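Local coordinates for Endonuclease/exonuclease/phosphatase domain-containing protein (Enterococcus faecalis, PDB 3L1W), which is of unknown function but belongs to the endonuclease/exonuclease/phosphatase family and may act as a 3'-5' RNA exonuclease, at residues A[6-11]-A[46-51]; A[40-45]-A[72-77]; A[103-108]-A[137-142]. All coordinates share one frame; numbering follows the deposited sequence.

How the contacts relate
Contacts 1 and 2 belong to the same part of the fold, and contact 3 lies apart from them. Contact 2 is buried and joins strands 38-44 and 73-78 of the seven-strand sheet. Contact 1 is partly buried, where the loop after neighbouring strand 2-7 meets helix 46-55, which follows strand 38-44. Their centres are about 6 Å apart, and they touch directly. Contact 3 is at the surface, about 20 Å from contact 2 between centres. It sets a loop against the start of helix 138-151. Chemistry follows place: side-chain amides grip a loop in contact 1, backbone bonds and apolar side chains fill contact 2, and contact 3 has only loose packing and a water.

Contact 1: A[6-11]-A[46-51]; sequences YNVRVD and PNQVRD
Gln48 and Asn47, in the first turn of helix 46-55, reach across to the loop that follows strand 2-7. The Gln48 amide meets the backbone with both of its ends. Its NE2 donates to Arg9 O at 3.0 Å, and Arg9 O lies close to the amide plane. Its OE1 accepts from Asp11 N, also at 3.0 Å, but this N-H comes from above the carbonyl plane. Beside this pair, Asn47 ND2 donates to Asp11 OD2 at 2.9 Å. The bond reaches the anti side of the carboxylate, 33° out of its plane. Asn47 CG sits between its own backbone N and carbonyl carbon (chi1 66°), which turns the amide toward Asp11. A water donates to both Asn47 OD1 and Asp11 OD2 and forms a second link between the two side chains. Val8 CG2 packs more loosely, 4.2 Å from Gln48 NE2.

In the next shell, Arg45 N also donates to Gln48 OE1, and Arg23 donates to Arg9 O. Asn7 OD1 accepts from Arg9 N at 3.0 Å in an Asx turn, which shapes the loop just after the strand. Asn7 ND2 in turn bonds to Glu43 and Asp166. Two bonds to OE1 and one from NE2 fix the rotation of the buried Gln48 amide, and the amide supplies partners for backbone polar atoms where regular strand pairing has ended.

Contact 2: A[40-45]-A[72-77]; sequences CIQEVR and EGLAIL
A G1 beta bulge interrupts the antiparallel pairing of strands 38-44 and 73-78, inside the larger sheet of this DNase I-like fold. Glu43 and Val44 both face Gly73. Val44 N donates to Gly73 O at 3.1 Å, nearly straight at 175°. Gly73 N returns a more bent bond to Val44 O at 2.8 Å. Further along, Ile41 and Ala75 form a regular hydrogen-bonded pair.

Ile41, Val44 and Ala75 share one face, and the end of Leu77 reaches Ile41 there. Ile41 CG1 lies 3.9 Å from Leu77 CD1, and the two side chains meet at a slant. With chi1 at -73°, Val44 CG2 is placed between its own backbone N and carbonyl carbon, where it comes 3.4 Å from Gly73 O. On the face of Cys40 and Gln42, Leu74 CD2 lies against Gln42 CG at 4.0 Å. The Gln42 amide bonds to Asn130 of strand 126-132, in the other sheet.

At the bulge, the Glu43 and Glu72 side chains lie side by side and point the same way. Glu72 OE2 touches Glu43 CG at 3.4 Å. Val10 N and Asn7 ND2 hold the Glu43 carboxylate in place, while a water links Glu72 OE2 to the bulge backbone through a weak bond from Glu43 N.

Contact 3: A[103-108]-A[137-142]; sequences HPEAGC and SAHARL. With SO4 (sulfate ion), chain H.
A type I turn from His103 to Ala106, closed by Ala106 N donating to His103 O, lies beside the first turn of helix 138-151, with the CA atoms of Glu105 and Ala140 5.1 Å apart. No direct hydrogen bond joins the two segments. Ala140 CB packs against Glu105 O at 3.7 Å and also approaches Ala106 CA. The Glu105 chain bends at chi2 (-106°), and its OE2 comes 3.8 Å from His139 CB. The side chains cross at an angle, and the carboxylate touches CB of His139, not its ring, although the two planes are only 20° apart. A water connects the two sides. It donates to His139 O at 2.8 Å and, weakly, to Glu105 OE2.

Ser137 is the N-cap of the helix. Its OG accepts from Ala140 N at 3.0 Å, a capping bond made possible because OG sits between its own backbone N and carbonyl carbon (chi1 75°). Ala138 N donates to sulfate O2 at 2.7 Å. The ion probably comes from the crystallisation liquor. Its position at the helix start is consistent with the pull of the helix dipole on an anion. Arg141 NH2 lies 3.7 Å from the same oxygen and has a salt bridge to Glu173. The Arg141 guanidinium lies with one face over Ser137 O, and its NH1 donates to Asp134 O.

The turn belongs to the loop between strands 83-92 and 111-119, and the helix follows strand 126-132, so both segments lie in connections between or after strands of the six-strand sheet. Gly107 N bonds to Asp134, which ties the loop to the chain just before the helix. On the helix, Leu142 rests on Glu174 and Leu178 of helix 174-179.

Contact 1: A[6-11]-A[46-51]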
# COMPACT_ATOMS: atom_id res chain seq x y z
N TYR A 6 6.70 0.32 -12.97
CA TYR A 6 6.01 1.60 -12.86
C TYR A 6 6.46 2.50 -14.00
O TYR A 6 7.64 2.88 -14.07
CB TYR A 6 6.35 2.23 -11.50
CG TYR A 6 5.51 3.42 -11.06
CD1 TYR A 6 4.28 3.72 -11.65
CD2 TYR A 6 5.95 4.23 -10.02
CE1 TYR A 6 3.52 4.79 -11.21
CE2 TYR A 6 5.20 5.30 -9.57
CZ TYR A 6 3.99 5.59 -10.17
OH TYR A 6 3.26 6.67 -9.71
N ASN A 7 5.54 2.81 -14.90
CA ASN A 7 5.77 3.80 -15.92
C ASN A 7 5.44 5.14 -15.29
O ASN A 7 4.28 5.40 -14.96
CB ASN A 7 4.88 3.52 -17.14
CG ASN A 7 5.06 4.54 -18.25
OD1 ASN A 7 5.28 5.72 -18.00
ND2 ASN A 7 4.98 4.08 -19.49
N VAL A 8 6.47 5.97 -15.09
CA VAL A 8 6.32 7.18 -14.29
C VAL A 8 5.96 8.43 -15.07
O VAL A 8 5.87 9.51 -14.49
CB VAL A 8 7.57 7.46 -13.40
CG1 VAL A 8 7.80 6.29 -12.43
CG2 VAL A 8 8.81 7.75 -14.26
N ARG A 9 5.73 8.25 -16.38
CA ARG A 9 5.38 9.34 -17.32
C ARG A 9 6.54 10.29 -17.62
O ARG A 9 7.05 10.99 -16.74
CB ARG A 9 4.12 10.10 -16.86
CG ARG A 9 3.80 11.36 -17.67
CD ARG A 9 3.33 11.06 -19.09
NE ARG A 9 2.77 12.28 -19.69
CZ ARG A 9 2.31 12.37 -20.93
NH1 ARG A 9 2.33 11.32 -21.73
NH2 ARG A 9 1.81 13.53 -21.37
N VAL A 10 6.93 10.32 -18.88
CA VAL A 10 8.08 11.11 -19.31
C VAL A 10 7.83 12.59 -18.97
O VAL A 10 6.70 13.07 -19.03
CB VAL A 10 8.34 10.93 -20.83
CG1 VAL A 10 7.25 11.60 -21.65
CG2 VAL A 10 9.72 11.46 -21.21
N ASP A 11 8.89 13.29 -18.58
CA ASP A 11 8.80 14.72 -18.34
C ASP A 11 8.47 15.41 -19.66
O ASP A 11 9.23 15.31 -20.63
CB ASP A 11 10.14 15.23 -17.79
CG ASP A 11 10.09 16.67 -17.33
OD1 ASP A 11 8.98 17.23 -17.19
OD2 ASP A 11 11.18 17.25 -17.09
N PRO A 46 16.93 12.13 -18.45
CA PRO A 46 18.05 12.17 -17.50
C PRO A 46 17.74 12.89 -16.20
O PRO A 46 18.19 12.45 -15.13
CB PRO A 46 19.14 12.91 -18.28
CG PRO A 46 18.87 12.52 -19.71
CD PRO A 46 17.36 12.48 -19.82
N ASN A 47 16.97 13.98 -16.26
CA ASN A 47 16.61 14.68 -15.03
C ASN A 47 15.77 13.82 -14.09
O ASN A 47 15.92 13.88 -12.88
CB ASN A 47 15.91 16.00 -15.34
CG ASN A 47 14.56 15.82 -16.01
OD1 ASN A 47 14.42 15.03 -16.94
ND2 ASN A 47 13.57 16.54 -15.52
N GLN A 48 14.90 12.99 -14.66
CA GLN A 48 14.07 12.09 -13.87
C GLN A 48 14.92 10.99 -13.24
O GLN A 48 14.70 10.60 -12.10
CB GLN A 48 12.97 11.49 -14.74
CG GLN A 48 12.06 12.55 -15.34
CD GLN A 48 11.03 11.96 -16.29
OE1 GLN A 48 11.27 11.86 -17.49
NE2 GLN A 48 9.87 11.58 -15.75
N VAL A 49 15.91 10.50 -13.98
CA VAL A 49 16.83 9.52 -13.42
C VAL A 49 17.58 10.13 -12.23
O VAL A 49 17.70 9.52 -11.17
CB VAL A 49 17.82 9.01 -14.47
CG1 VAL A 49 18.87 8.09 -13.83
CG2 VAL A 49 17.07 8.28 -15.58
N ARG A 50 18.07 11.36 -12.41
CA ARG A 50 18.76 12.06 -11.33
C ARG A 50 17.87 12.18 -10.10
O ARG A 50 18.31 11.96 -8.98
CB ARG A 50 19.23 13.45 -11.77
CG ARG A 50 20.41 13.46 -12.74
CD ARG A 50 21.07 14.84 -12.78
NE ARG A 50 20.20 15.88 -13.33
CZ ARG A 50 19.38 16.64 -12.60
NH1 ARG A 50 19.31 16.47 -11.28
NH2 ARG A 50 18.62 17.57 -13.18
N ASP A 51 16.60 12.52 -10.32
CA ASP A 51 15.64 12.65 -9.22
C ASP A 51 15.37 11.31 -8.54
O ASP A 51 15.26 11.25 -7.31
CB ASP A 51 14.32 13.28 -9.71
CG ASP A 51 14.45 14.77 -9.99
OD1 ASP A 51 15.35 15.42 -9.41
OD2 ASP A 51 13.64 15.29 -10.78
O HOH W 1 13.51 16.41 -19.23

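Contact 2: A[40-45]-A[72-77]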
# COMPACT_ATOMS: atom_id res chain seq x y z
N CYS A 40 11.08 -2.01 -11.92
CA CYS A 40 11.38 -1.54 -13.28
C CYS A 40 10.65 -0.23 -13.50
O CYS A 40 9.47 -0.10 -13.17
CB CYS A 40 10.94 -2.58 -14.32
SG CYS A 40 12.02 -4.04 -14.38
N ILE A 41 11.35 0.74 -14.07
CA ILE A 41 10.81 2.07 -14.32
C ILE A 41 10.85 2.35 -15.80
O ILE A 41 11.87 2.09 -16.45
CB ILE A 41 11.68 3.14 -13.62
CG1 ILE A 41 11.61 2.98 -12.09
CG2 ILE A 41 11.22 4.56 -14.00
CD1 ILE A 41 10.23 3.27 -11.51
N GLN A 42 9.75 2.87 -16.36
CA GLN A 42 9.76 3.35 -17.74
C GLN A 42 9.55 4.86 -17.81
O GLN A 42 8.96 5.46 -16.90
CB GLN A 42 8.69 2.66 -18.60
CG GLN A 42 8.78 1.14 -18.62
CD GLN A 42 8.18 0.54 -17.36
OE1 GLN A 42 7.14 1.00 -16.88
NE2 GLN A 42 8.82 -0.50 -16.83
N GLU A 43 10.03 5.45 -18.90
CA GLU A 43 9.81 6.86 -19.27
C GLU A 43 10.53 7.86 -18.37
O GLU A 43 9.91 8.73 -17.76
CB GLU A 43 8.31 7.19 -19.35
CG GLU A 43 7.59 6.39 -20.43
CD GLU A 43 6.26 7.00 -20.85
OE1 GLU A 43 6.06 8.21 -20.65
OE2 GLU A 43 5.42 6.27 -21.43
N VAL A 44 11.85 7.73 -18.28
CA VAL A 44 12.64 8.67 -17.50
C VAL A 44 13.74 9.32 -18.34
O VAL A 44 14.66 8.66 -18.82
CB VAL A 44 13.23 8.02 -16.23
CG1 VAL A 44 12.13 7.78 -15.22
CG2 VAL A 44 13.96 6.70 -16.57
N ARG A 45 13.61 10.63 -18.53
CA ARG A 45 14.68 11.43 -19.11
C ARG A 45 15.77 11.60 -18.05
O ARG A 45 15.57 11.24 -16.88
CB ARG A 45 14.11 12.76 -19.59
CG ARG A 45 13.15 12.60 -20.77
CD ARG A 45 12.63 13.93 -21.30
NE ARG A 45 13.72 14.84 -21.61
CZ ARG A 45 14.55 14.69 -22.64
NH1 ARG A 45 15.52 15.56 -22.85
NH2 ARG A 45 14.40 13.66 -23.47
N GLU A 72 15.23 9.73 -23.58
CA GLU A 72 14.30 9.05 -22.68
C GLU A 72 14.79 7.63 -22.43
O GLU A 72 15.24 6.95 -23.36
CB GLU A 72 12.89 9.03 -23.29
CG GLU A 72 11.86 8.26 -22.48
CD GLU A 72 10.51 8.18 -23.17
OE1 GLU A 72 10.18 9.09 -23.95
OE2 GLU A 72 9.77 7.20 -22.92
N GLY A 73 14.71 7.18 -21.19
CA GLY A 73 15.31 5.91 -20.84
C GLY A 73 14.50 5.04 -19.91
O GLY A 73 13.33 5.31 -19.61
N LEU A 74 15.14 3.96 -19.47
CA LEU A 74 14.55 3.00 -18.56
C LEU A 74 15.45 2.91 -17.34
O LEU A 74 16.63 3.26 -17.41
CB LEU A 74 14.50 1.62 -19.21
CG LEU A 74 13.76 1.49 -20.53
CD1 LEU A 74 13.84 0.06 -21.06
CD2 LEU A 74 12.29 1.93 -20.37
N ALA A 75 14.90 2.45 -16.23
CA ALA A 75 15.71 2.22 -15.05
C ALA A 75 15.26 0.95 -14.36
O ALA A 75 14.11 0.52 -14.50
CB ALA A 75 15.61 3.42 -14.07
N ILE A 76 16.19 0.34 -13.64
CA ILE A 76 15.82 -0.69 -12.69
C ILE A 76 16.33 -0.22 -11.34
O ILE A 76 17.53 -0.02 -11.16
CB ILE A 76 16.43 -2.06 -13.03
CG1 ILE A 76 15.93 -2.52 -14.40
CG2 ILE A 76 16.03 -3.09 -11.96
CD1 ILE A 76 16.61 -3.79 -14.91
N LEU A 77 15.40 0.03 -10.42
CA LEU A 77 15.76 0.42 -9.07
C LEU A 77 15.83 -0.85 -8.25
O LEU A 77 14.97 -1.73 -8.38
CB LEU A 77 14.68 1.35 -8.48
CG LEU A 77 14.37 2.62 -9.27
CD1 LEU A 77 13.30 3.44 -8.56
CD2 LEU A 77 15.64 3.45 -9.47
O HOH W 2 10.70 4.77 -21.77

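Contact 3: A[103-108]-A[137-142]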
# COMPACT_ATOMS: atom_id res chain seq x y z
N HIS A 103 13.74 -0.03 -35.30
CA HIS A 103 13.18 -1.15 -36.05
C HIS A 103 12.41 -0.61 -37.25
O HIS A 103 11.77 0.44 -37.15
CB HIS A 103 12.25 -1.99 -35.18
CG HIS A 103 11.78 -3.23 -35.87
ND1 HIS A 103 12.38 -4.46 -35.70
CD2 HIS A 103 10.79 -3.43 -36.78
CE1 HIS A 103 11.78 -5.36 -36.46
NE2 HIS A 103 10.81 -4.76 -37.12
N PRO A 104 12.47 -1.31 -38.39
CA PRO A 104 11.70 -0.89 -39.56
C PRO A 104 10.23 -0.55 -39.27
O PRO A 104 9.70 0.36 -39.91
CB PRO A 104 11.79 -2.11 -40.48
CG PRO A 104 13.15 -2.67 -40.19
CD PRO A 104 13.33 -2.47 -38.69
N GLU A 105 9.60 -1.26 -38.34
CA GLU A 105 8.19 -1.06 -38.06
C GLU A 105 7.94 0.01 -37.01
O GLU A 105 6.80 0.42 -36.80
CB GLU A 105 7.56 -2.37 -37.55
CG GLU A 105 7.81 -3.58 -38.43
CD GLU A 105 6.58 -3.99 -39.20
OE1 GLU A 105 5.98 -3.11 -39.86
OE2 GLU A 105 6.21 -5.18 -39.15
N ALA A 106 8.99 0.45 -36.32
CA ALA A 106 8.82 1.28 -35.13
C ALA A 106 8.95 2.76 -35.44
O ALA A 106 9.51 3.14 -36.46
CB ALA A 106 9.82 0.89 -34.04
N GLY A 107 8.42 3.59 -34.55
CA GLY A 107 8.44 5.03 -34.75
C GLY A 107 9.60 5.76 -34.10
O GLY A 107 9.78 6.96 -34.29
N CYS A 108 10.40 5.04 -33.33
CA CYS A 108 11.51 5.66 -32.61
C CYS A 108 12.43 4.59 -32.05
O CYS A 108 12.04 3.42 -31.97
CB CYS A 108 10.97 6.53 -31.47
SG CYS A 108 10.14 5.59 -30.15
N SER A 137 2.13 0.56 -33.17
CA SER A 137 1.32 -0.49 -33.77
C SER A 137 1.55 -1.84 -33.12
O SER A 137 2.59 -2.07 -32.49
CB SER A 137 1.63 -0.61 -35.26
OG SER A 137 2.87 -1.26 -35.47
N ALA A 138 0.59 -2.74 -33.27
CA ALA A 138 0.74 -4.10 -32.78
C ALA A 138 1.91 -4.82 -33.47
O ALA A 138 2.60 -5.62 -32.85
CB ALA A 138 -0.55 -4.89 -32.96
N HIS A 139 2.12 -4.53 -34.75
CA HIS A 139 3.23 -5.15 -35.47
C HIS A 139 4.57 -4.71 -34.88
O HIS A 139 5.48 -5.52 -34.74
CB HIS A 139 3.17 -4.84 -36.97
CG HIS A 139 2.12 -5.62 -37.70
ND1 HIS A 139 1.49 -5.15 -38.83
CD2 HIS A 139 1.59 -6.84 -37.45
CE1 HIS A 139 0.62 -6.05 -39.25
NE2 HIS A 139 0.66 -7.08 -38.44
N ALA A 140 4.69 -3.43 -34.54
CA ALA A 140 5.90 -2.91 -33.92
C ALA A 140 6.15 -3.56 -32.56
O ALA A 140 7.30 -3.81 -32.18
CB ALA A 140 5.83 -1.40 -33.77
N ARG A 141 5.08 -3.80 -31.81
CA ARG A 141 5.24 -4.43 -30.51
C ARG A 141 5.71 -5.87 -30.64
O ARG A 141 6.61 -6.30 -29.93
CB ARG A 141 3.93 -4.34 -29.72
CG ARG A 141 3.59 -2.91 -29.35
CD ARG A 141 2.33 -2.81 -28.49
NE ARG A 141 1.08 -2.77 -29.25
CZ ARG A 141 0.58 -1.67 -29.80
NH1 ARG A 141 1.25 -0.52 -29.75
NH2 ARG A 141 -0.60 -1.72 -30.42
N LEU A 142 5.09 -6.61 -31.54
CA LEU A 142 5.49 -7.99 -31.77
C LEU A 142 6.95 -8.01 -32.19
O LEU A 142 7.73 -8.85 -31.73
CB LEU A 142 4.63 -8.62 -32.87
CG LEU A 142 4.84 -10.11 -33.14
CD1 LEU A 142 4.42 -10.95 -31.95
CD2 LEU A 142 4.06 -10.52 -34.37
S SO4 H . -2.57 -1.25 -34.82
O1 SO4 H . -2.55 0.11 -34.28
O2 SO4 H . -1.99 -2.18 -33.85
O3 SO4 H . -3.95 -1.64 -35.10
O4 SO4 H . -1.80 -1.30 -36.06
O HOH W 3 5.91 -7.41 -36.70